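Local coordinates for lactate racemase apoprotein (Thermoanaerobacterium thermosaccharolyticum, PDB 2YJG), which interconverts the D- and L-isomers of lactate with the help of a nickel-pincer nucleotide cofactor that is absent from this apoprotein, at residues L165-I171 with L233-V239; N49-T53 with A252-A258; I66-D72 with V99-T105. One frame throughout, in Å; residues are numbered along the deposited sequence.

In the fold
From the N terminus, the chain first passes residues 49-53, one half of contact 2, whose other half, 252-258, comes about 200 residues later. Everything between belongs to that wide loop. Contact 3 opens and closes within it first, pairing strands 66-71 and 99-104 around helix 79-91. Contact 1 follows in series, still within the wide loop, and joins strands 164-170 and 233-241. No two loops cross. All three contacts reach one mixed sheet: Ile69 N meets Val166 O between contacts 3 and 1, and Ile236 N meets Gly253 O between contacts 1 and 2. Contact 2 brings the loop between helices 39-48 and 56-59 onto the antiparallel edge strand 247-253.

Contact 1: L165-I171 with L233-V239; sequences LVAEGFI and LAFILNV
The strands through Ala167 and Ile236 run parallel with 16° between them and 4.4 Å between axes at closest, as neighbours in a mixed six-stranded sheet. Ala167 N donates to Phe235 O and its O accepts from Leu237 N; farther along, Val239 N donates to Gly169 O and Ile171 N to Val239 O. At the start the pairing shifts: Leu165 O takes Ala234 N (2.9 Å), and the buried Phe235 N finds no partner. Leu233, with CG anti to its N (chi1 -177°), lays CD1 3.7 Å from Ala167 CB. Val166 and Phe235 point the same way, Val166 CG1 at the ring edge. On that face Glu168 and Leu237 meet helix 79-91, and the Glu168 carboxylate is held by Thr70, Ser79 and Thr82. On the other, Asn238 reaches back along Gly169, its CG 4.0 Å from Gly169 C, and Ile171 crosses it nearly at right angles, CD1 3.7 Å from Asn238 CB. Shortening Asn238 to an alanine would probably open a gap beside Gly169 and strip Ile171 CG1 of the amide it packs against, though the CB contact would remain. Phe170 packs on Arg75, which probably binds the cofactor, and sets its CB 3.9 Å from Val239 CG2.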
loop_
_atom_site.group_PDB
_atom_site.type_symbol
_atom_site.label_atom_id
_atom_site.label_comp_id
_atom_site.label_asym_id
_atom_site.label_seq_id
_atom_site.Cartn_x
_atom_site.Cartn_y
_atom_site.Cartn_z
ATOM N N LEU A 165 18.793 -0.161 -15.880
ATOM C CA LEU A 165 18.792 0.169 -14.483
ATOM C C LEU A 165 18.979 1.658 -14.275
ATOM O O LEU A 165 19.946 2.255 -14.775
ATOM C CB LEU A 165 19.895 -0.596 -13.772
ATOM C CG LEU A 165 19.960 -0.462 -12.236
ATOM C CD1 LEU A 165 18.610 -0.951 -11.523
ATOM C CD2 LEU A 165 21.163 -1.171 -11.667
ATOM N N VAL A 166 18.053 2.232 -13.503
ATOM C CA VAL A 166 17.983 3.646 -13.213
ATOM C C VAL A 166 17.980 3.832 -11.679
ATOM O O VAL A 166 17.524 2.946 -10.948
ATOM C CB VAL A 166 16.667 4.232 -13.833
ATOM C CG1 VAL A 166 16.421 5.616 -13.400
ATOM C CG2 VAL A 166 16.762 4.214 -15.318
ATOM N N ALA A 167 18.358 5.009 -11.206
ATOM C CA ALA A 167 18.178 5.328 -9.757
ATOM C C ALA A 167 17.811 6.770 -9.544
ATOM O O ALA A 167 18.226 7.653 -10.327
ATOM C CB ALA A 167 19.451 5.062 -8.997
ATOM N N GLU A 168 17.073 7.010 -8.460
ATOM C CA GLU A 168 16.849 8.330 -7.997
ATOM C C GLU A 168 17.425 8.469 -6.598
ATOM O O GLU A 168 17.756 7.486 -5.919
ATOM C CB GLU A 168 15.392 8.722 -8.032
ATOM C CG GLU A 168 14.472 7.961 -7.093
ATOM C CD GLU A 168 13.190 8.728 -6.749
ATOM O OE1 GLU A 168 12.953 9.802 -7.353
ATOM O OE2 GLU A 168 12.423 8.261 -5.863
ATOM N N GLY A 169 17.585 9.706 -6.169
ATOM C CA GLY A 169 18.224 9.956 -4.867
ATOM C C GLY A 169 18.289 11.441 -4.567
ATOM O O GLY A 169 17.710 12.258 -5.294
ATOM N N PHE A 170 19.047 11.809 -3.536
ATOM C CA PHE A 170 19.296 13.233 -3.229
ATOM C C PHE A 170 20.764 13.412 -2.803
ATOM O O PHE A 170 21.480 12.395 -2.430
ATOM C CB PHE A 170 18.344 13.741 -2.142
ATOM C CG PHE A 170 18.729 13.362 -0.790
ATOM C CD1 PHE A 170 18.891 12.047 -0.438
ATOM C CD2 PHE A 170 18.949 14.321 0.153
ATOM C CE1 PHE A 170 19.323 11.730 0.817
ATOM C CE2 PHE A 170 19.328 13.986 1.406
ATOM C CZ PHE A 170 19.518 12.697 1.721
ATOM N N ILE A 171 21.223 14.655 -2.859
ATOM C CA ILE A 171 22.652 14.930 -2.655
ATOM C C ILE A 171 22.843 15.892 -1.496
ATOM O O ILE A 171 22.295 17.007 -1.532
ATOM C CB ILE A 171 23.315 15.517 -3.921
ATOM C CG1 ILE A 171 23.365 14.537 -5.049
ATOM C CG2 ILE A 171 24.758 15.955 -3.555
ATOM C CD1 ILE A 171 23.661 15.143 -6.434
ATOM N N LEU A 233 24.381 0.831 -13.825
ATOM C CA LEU A 233 23.565 2.010 -13.555
ATOM C C LEU A 233 23.714 3.022 -14.680
ATOM O O LEU A 233 24.747 3.692 -14.852
ATOM C CB LEU A 233 23.927 2.618 -12.156
ATOM C CG LEU A 233 23.122 3.821 -11.665
ATOM C CD1 LEU A 233 21.607 3.477 -11.551
ATOM C CD2 LEU A 233 23.659 4.345 -10.294
ATOM N N ALA A 234 22.647 3.161 -15.451
ATOM C CA ALA A 234 22.672 3.859 -16.735
ATOM C C ALA A 234 22.171 5.302 -16.694
ATOM O O ALA A 234 22.487 6.134 -17.549
ATOM C CB ALA A 234 21.835 3.044 -17.735
ATOM N N PHE A 235 21.386 5.625 -15.685
ATOM C CA PHE A 235 20.787 6.954 -15.555
ATOM C C PHE A 235 20.398 7.167 -14.081
ATOM O O PHE A 235 19.871 6.233 -13.432
ATOM C CB PHE A 235 19.538 7.040 -16.443
ATOM C CG PHE A 235 18.974 8.407 -16.605
ATOM C CD1 PHE A 235 18.034 8.909 -15.713
ATOM C CD2 PHE A 235 19.321 9.183 -17.698
ATOM C CE1 PHE A 235 17.509 10.165 -15.904
ATOM C CE2 PHE A 235 18.801 10.395 -17.875
ATOM C CZ PHE A 235 17.867 10.876 -17.004
ATOM N N ILE A 236 20.649 8.394 -13.600
ATOM C CA ILE A 236 20.165 8.849 -12.295
ATOM C C ILE A 236 19.367 10.175 -12.376
ATOM O O ILE A 236 19.503 10.962 -13.363
ATOM C CB ILE A 236 21.313 8.962 -11.280
ATOM C CG1 ILE A 236 22.173 10.206 -11.556
ATOM C CG2 ILE A 236 22.139 7.618 -11.220
ATOM C CD1 ILE A 236 23.192 10.520 -10.387
ATOM N N LEU A 237 18.499 10.399 -11.386
ATOM C CA LEU A 237 17.873 11.716 -11.155
ATOM C C LEU A 237 18.189 11.920 -9.699
ATOM O O LEU A 237 17.776 11.114 -8.858
ATOM C CB LEU A 237 16.366 11.709 -11.401
ATOM C CG LEU A 237 15.623 12.901 -10.791
ATOM C CD1 LEU A 237 16.051 14.188 -11.503
ATOM C CD2 LEU A 237 14.118 12.769 -10.730
ATOM N N ASN A 238 18.988 12.922 -9.393
ATOM C CA ASN A 238 19.248 13.267 -7.970
ATOM C C ASN A 238 18.818 14.712 -7.691
ATOM O O ASN A 238 19.165 15.598 -8.453
ATOM C CB ASN A 238 20.731 13.139 -7.631
ATOM C CG ASN A 238 21.184 11.730 -7.355
ATOM O OD1 ASN A 238 20.464 10.730 -7.527
ATOM N ND2 ASN A 238 22.413 11.642 -6.940
ATOM N N VAL A 239 18.082 14.925 -6.615
ATOM C CA VAL A 239 17.632 16.226 -6.215
ATOM C C VAL A 239 18.499 16.787 -5.084
ATOM O O VAL A 239 19.254 16.075 -4.414
ATOM C CB VAL A 239 16.146 16.246 -5.823
ATOM C CG1 VAL A 239 15.217 16.021 -7.042
ATOM C CG2 VAL A 239 15.819 15.276 -4.686
#

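Contact 2: N49-T53 with A252-A258; sequences NPIGT and AGHSEKA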
loop_
_atom_site.group_PDB
_atom_site.type_symbol
_atom_site.label_atom_id
_atom_site.label_comp_id
_atom_site.label_asym_id
_atom_site.label_seq_id
_atom_site.Cartn_x
_atom_site.Cartn_y
_atom_site.Cartn_z
ATOM N N ASN A 49 17.492 17.790 -19.808
ATOM C CA ASN A 49 18.847 18.294 -20.027
ATOM C C ASN A 49 19.819 17.356 -19.304
ATOM O O ASN A 49 20.524 17.778 -18.320
ATOM C CB ASN A 49 18.943 19.729 -19.505
ATOM C CG ASN A 49 18.058 20.704 -20.316
ATOM O OD1 ASN A 49 18.457 21.144 -21.396
ATOM N ND2 ASN A 49 16.870 21.048 -19.785
ATOM N N PRO A 50 19.852 16.073 -19.745
ATOM C CA PRO A 50 20.669 15.095 -19.084
ATOM C C PRO A 50 22.166 15.417 -19.219
ATOM O O PRO A 50 22.615 15.952 -20.241
ATOM C CB PRO A 50 20.335 13.783 -19.793
ATOM C CG PRO A 50 19.660 14.229 -21.159
ATOM C CD PRO A 50 19.043 15.507 -20.848
ATOM N N ILE A 51 22.913 15.126 -18.172
ATOM C CA ILE A 51 24.342 15.350 -18.154
ATOM C C ILE A 51 25.074 14.068 -18.520
ATOM O O ILE A 51 25.137 13.127 -17.730
ATOM C CB ILE A 51 24.812 15.848 -16.760
ATOM C CG1 ILE A 51 24.158 17.194 -16.413
ATOM C CG2 ILE A 51 26.329 15.911 -16.700
ATOM C CD1 ILE A 51 23.865 17.347 -14.869
ATOM N N GLY A 52 25.661 13.995 -19.718
ATOM C CA GLY A 52 26.532 12.846 -20.009
ATOM C C GLY A 52 25.847 11.598 -20.596
ATOM O O GLY A 52 26.495 10.579 -20.761
ATOM N N THR A 53 24.550 11.685 -20.858
ATOM C CA THR A 53 23.750 10.619 -21.509
ATOM C C THR A 53 22.633 11.165 -22.343
ATOM O O THR A 53 22.280 12.336 -22.274
ATOM C CB THR A 53 23.030 9.636 -20.504
ATOM O OG1 THR A 53 21.982 10.324 -19.777
ATOM C CG2 THR A 53 23.981 9.032 -19.588
ATOM N N ALA A 252 20.357 15.116 -13.576
ATOM C CA ALA A 252 19.976 13.882 -14.203
ATOM C C ALA A 252 20.973 13.500 -15.276
ATOM O O ALA A 252 21.548 14.397 -15.948
ATOM C CB ALA A 252 18.559 14.022 -14.798
ATOM N N GLY A 253 21.147 12.193 -15.458
ATOM C CA GLY A 253 21.951 11.611 -16.528
ATOM C C GLY A 253 22.931 10.589 -16.037
ATOM O O GLY A 253 22.572 9.714 -15.248
ATOM N N HIS A 254 24.192 10.694 -16.481
ATOM C CA HIS A 254 25.222 9.714 -16.228
ATOM C C HIS A 254 25.411 9.564 -14.719
ATOM O O HIS A 254 25.402 10.582 -13.991
ATOM C CB HIS A 254 26.500 10.209 -16.877
ATOM C CG HIS A 254 27.636 9.256 -16.830
ATOM N ND1 HIS A 254 28.419 9.065 -15.708
ATOM C CD2 HIS A 254 28.190 8.501 -17.811
ATOM C CE1 HIS A 254 29.360 8.181 -15.983
ATOM N NE2 HIS A 254 29.235 7.817 -17.251
ATOM N N SER A 255 25.513 8.335 -14.251
ATOM C CA SER A 255 25.428 8.104 -12.794
ATOM C C SER A 255 26.571 8.772 -12.021
ATOM O O SER A 255 26.417 9.131 -10.849
ATOM C CB SER A 255 25.331 6.618 -12.468
ATOM O OG SER A 255 26.597 5.995 -12.417
ATOM N N GLU A 256 27.715 8.926 -12.675
ATOM C CA GLU A 256 28.836 9.672 -12.134
ATOM C C GLU A 256 28.788 11.161 -12.499
ATOM O O GLU A 256 28.877 11.990 -11.621
ATOM C CB GLU A 256 30.213 9.015 -12.511
ATOM C CG GLU A 256 31.291 9.483 -11.584
ATOM C CD GLU A 256 32.649 8.721 -11.638
ATOM O OE1 GLU A 256 32.783 7.695 -12.336
ATOM O OE2 GLU A 256 33.580 9.180 -10.909
ATOM N N LYS A 257 28.709 11.526 -13.781
ATOM C CA LYS A 257 28.847 12.916 -14.172
ATOM C C LYS A 257 27.709 13.778 -13.630
ATOM O O LYS A 257 27.942 14.931 -13.271
ATOM C CB LYS A 257 28.967 13.047 -15.703
ATOM C CG LYS A 257 30.266 12.428 -16.248
ATOM C CD LYS A 257 30.311 12.437 -17.798
ATOM C CE LYS A 257 31.510 11.696 -18.404
ATOM N NZ LYS A 257 31.548 10.330 -17.867
ATOM N N ALA A 258 26.458 13.271 -13.634
ATOM C CA ALA A 258 25.324 14.027 -13.109
ATOM C C ALA A 258 25.441 14.212 -11.590
ATOM O O ALA A 258 25.138 15.272 -11.117
ATOM C CB ALA A 258 23.950 13.407 -13.476
HETATM O O HOH W 1 20.243 17.466 -15.424
#
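The loop between helices 39-48 and 56-59 docks where edge strand 247-253 passes into helix 257-270, Ile51 meeting Gly253 in a single backbone bridge. Two hydrogen bonds flank it: Ile51 N donates to Ala252 O at 2.7 Å, and His254 N donates to Ile51 O at 2.9 Å. Just upstream, a water accepts from Ala252 N and probably donates to Asn49 O, bridging the two backbones. Gly253 has backbone angles and surroundings that leave no room for a side chain, since a CB would run into Ile51 O. Gly52 is likewise confined: its own backbone angles exclude a CB, which would also strike His254 CB.

The His254 side chain makes capping bonds at the turn that leads into helix 257-270. A chi1 of -174° brings the ring back over the turn, and ND1 accepts from both Glu256 N and Lys257 N, each at 3.1 Å from ND1 and each tilted out of the ring plane. ND1 therefore probably carries no proton. The amine of Lys257 curls back over one face of the ring, NZ 3.4 Å above its plane and offset toward the rim, while Gly52 O lies near the ring edge.

Ile51 rests on the helix residues Lys257 and Ala258: its CG2 comes 4.0 Å from Lys257 CB, and its CD1 reaches Ala258 CB. On the other flank Thr53 sets CG2 3.5 Å from His254 N and OG1 beside Gly253 CA, while its side chain also touches Phe235 of the neighbouring strand.

Contact 3: I66-D72 with V99-T105; sequences IVIITSD and VKILIAT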
loop_
_atom_site.group_PDB
_atom_site.type_symbol
_atom_site.label_atom_id
_atom_site.label_comp_id
_atom_site.label_asym_id
_atom_site.label_seq_id
_atom_site.Cartn_x
_atom_site.Cartn_y
_atom_site.Cartn_z
ATOM N N ILE A 66 12.594 -2.674 -16.979
ATOM C CA ILE A 66 13.236 -1.515 -16.346
ATOM C C ILE A 66 13.109 -1.532 -14.825
ATOM O O ILE A 66 12.084 -1.919 -14.286
ATOM C CB ILE A 66 12.648 -0.227 -16.908
ATOM C CG1 ILE A 66 12.744 -0.276 -18.435
ATOM C CG2 ILE A 66 13.362 1.006 -16.357
ATOM C CD1 ILE A 66 12.113 0.873 -19.133
ATOM N N VAL A 67 14.194 -1.163 -14.139
ATOM C CA VAL A 67 14.189 -1.101 -12.682
ATOM C C VAL A 67 14.609 0.335 -12.332
ATOM O O VAL A 67 15.593 0.832 -12.869
ATOM C CB VAL A 67 15.131 -2.152 -12.016
ATOM C CG1 VAL A 67 15.282 -1.891 -10.480
ATOM C CG2 VAL A 67 14.633 -3.637 -12.350
ATOM N N ILE A 68 13.806 1.002 -11.511
ATOM C CA ILE A 68 14.217 2.266 -10.890
ATOM C C ILE A 68 14.512 2.008 -9.415
ATOM O O ILE A 68 13.602 1.561 -8.680
ATOM C CB ILE A 68 13.121 3.274 -10.864
ATOM C CG1 ILE A 68 12.562 3.543 -12.278
ATOM C CG2 ILE A 68 13.591 4.614 -10.234
ATOM C CD1 ILE A 68 11.262 4.384 -12.270
ATOM N N ILE A 69 15.720 2.367 -8.977
ATOM C CA ILE A 69 16.076 2.233 -7.570
ATOM C C ILE A 69 15.669 3.536 -6.898
ATOM O O ILE A 69 15.950 4.634 -7.430
ATOM C CB ILE A 69 17.557 1.993 -7.323
ATOM C CG1 ILE A 69 18.034 0.687 -8.004
ATOM C CG2 ILE A 69 17.786 1.855 -5.814
ATOM C CD1 ILE A 69 19.575 0.459 -7.987
ATOM N N THR A 70 14.956 3.421 -5.772
ATOM C CA THR A 70 14.561 4.560 -4.989
ATOM C C THR A 70 15.023 4.372 -3.561
ATOM O O THR A 70 15.324 3.242 -3.127
ATOM C CB THR A 70 13.037 4.766 -5.037
ATOM O OG1 THR A 70 12.695 6.095 -4.579
ATOM C CG2 THR A 70 12.323 3.762 -4.171
ATOM N N SER A 71 15.073 5.476 -2.822
ATOM C CA SER A 71 15.442 5.452 -1.431
ATOM C C SER A 71 14.329 4.980 -0.483
ATOM O O SER A 71 13.149 4.955 -0.791
ATOM C CB SER A 71 15.969 6.808 -0.980
ATOM O OG SER A 71 17.198 7.125 -1.633
ATOM N N ASP A 72 14.723 4.639 0.722
ATOM C CA ASP A 72 13.783 4.092 1.667
ATOM C C ASP A 72 13.074 5.124 2.518
ATOM O O ASP A 72 13.342 6.278 2.401
ATOM C CB ASP A 72 14.357 2.919 2.474
ATOM C CG ASP A 72 15.365 3.320 3.567
ATOM O OD1 ASP A 72 15.630 4.473 3.802
ATOM O OD2 ASP A 72 15.896 2.418 4.187
ATOM N N VAL A 99 8.108 -1.619 -15.491
ATOM C CA VAL A 99 8.953 -0.804 -14.621
ATOM C C VAL A 99 8.777 -1.262 -13.190
ATOM O O VAL A 99 7.686 -1.153 -12.648
ATOM C CB VAL A 99 8.650 0.673 -14.704
ATOM C CG1 VAL A 99 9.698 1.518 -13.842
ATOM C CG2 VAL A 99 8.706 1.137 -16.068
ATOM N N LYS A 100 9.847 -1.761 -12.586
ATOM C CA LYS A 100 9.881 -2.152 -11.194
ATOM C C LYS A 100 10.595 -1.098 -10.361
ATOM O O LYS A 100 11.627 -0.598 -10.762
ATOM C CB LYS A 100 10.564 -3.509 -11.016
ATOM C CG LYS A 100 9.579 -4.635 -11.241
ATOM C CD LYS A 100 10.092 -5.970 -10.965
ATOM C CE LYS A 100 9.240 -6.983 -11.754
ATOM N NZ LYS A 100 9.473 -8.293 -11.175
ATOM N N ILE A 101 10.051 -0.765 -9.206
ATOM C CA ILE A 101 10.658 0.237 -8.362
ATOM C C ILE A 101 11.219 -0.536 -7.194
ATOM O O ILE A 101 10.477 -1.091 -6.414
ATOM C CB ILE A 101 9.625 1.326 -7.980
ATOM C CG1 ILE A 101 9.106 2.011 -9.256
ATOM C CG2 ILE A 101 10.233 2.390 -7.130
ATOM C CD1 ILE A 101 7.841 2.823 -9.061
ATOM N N LEU A 102 12.527 -0.527 -7.074
ATOM C CA LEU A 102 13.256 -1.307 -6.072
ATOM C C LEU A 102 13.695 -0.351 -4.988
ATOM O O LEU A 102 14.451 0.572 -5.273
ATOM C CB LEU A 102 14.505 -1.902 -6.726
ATOM C CG LEU A 102 15.446 -2.766 -5.858
ATOM C CD1 LEU A 102 14.699 -3.869 -5.005
ATOM C CD2 LEU A 102 16.531 -3.313 -6.710
ATOM N N ILE A 103 13.250 -0.587 -3.750
ATOM C CA ILE A 103 13.548 0.301 -2.607
ATOM C C ILE A 103 14.910 -0.103 -2.021
ATOM O O ILE A 103 15.087 -1.254 -1.606
ATOM C CB ILE A 103 12.477 0.191 -1.516
ATOM C CG1 ILE A 103 11.090 0.491 -2.062
ATOM C CG2 ILE A 103 12.784 1.104 -0.308
ATOM C CD1 ILE A 103 10.940 1.870 -2.552
ATOM N N ALA A 104 15.852 0.836 -2.000
ATOM C CA ALA A 104 17.238 0.600 -1.558
ATOM C C ALA A 104 17.287 0.767 -0.066
ATOM O O ALA A 104 17.519 1.861 0.429
ATOM C CB ALA A 104 18.189 1.655 -2.218
ATOM N N THR A 105 17.119 -0.323 0.658
ATOM C CA THR A 105 17.071 -0.300 2.120
ATOM C C THR A 105 18.425 -0.395 2.752
ATOM O O THR A 105 18.549 -0.166 3.955
ATOM C CB THR A 105 16.273 -1.530 2.593
ATOM O OG1 THR A 105 16.861 -2.670 1.949
ATOM C CG2 THR A 105 14.807 -1.434 2.133
#
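Ile66-Ser71 and Val99-Ala104 belong to the two parallel strands of a beta-alpha-beta unit whose helix, 79-91, lies against the face bearing Ile66, Ile68 and Val99. Five backbone bonds join them, from Lys100 N to Ile66 O through to Ala104 N to Thr70 O at 2.7 Å. The strands cross at -34°, and their CA atoms spread from 4.7 Å at Ile66 and Val99 to 5.5 Å at Asp72 and Thr105.

Packing is close under the helix, where Ile68 CD1 reaches 3.6 Å from Val99 CG1 and Leu87 and Ile90 close over these side chains. On the opposite face the apolar contacts sit beside the polar Lys100 and Ser71: Val67 CG1 meets Leu102 CB at 3.8 Å, and the Ile69 chi1 of -60° swings CG2 across to Ala104 CB, 3.6 Å away. The more open positions are Lys100, whose extended chain leads away from the strand pair, and Ser71 with Ala104 at the widening end.

There the chain turns polar. Asp72 rests CB 3.7 Å from Ile103 CG2 and holds its carboxylate beside Thr105, where OD2 bonds His108 ND1 and OD1 bonds Thr74 OG1. With both oxygens engaged, the carboxylate is probably fixed in rotation. Asp72, itself a probable cofactor ligand at the C-terminal ends of the strands, thus links another, Thr74, to the probable acid-base His108, and its bond to ND1 is likely to orient that imidazole.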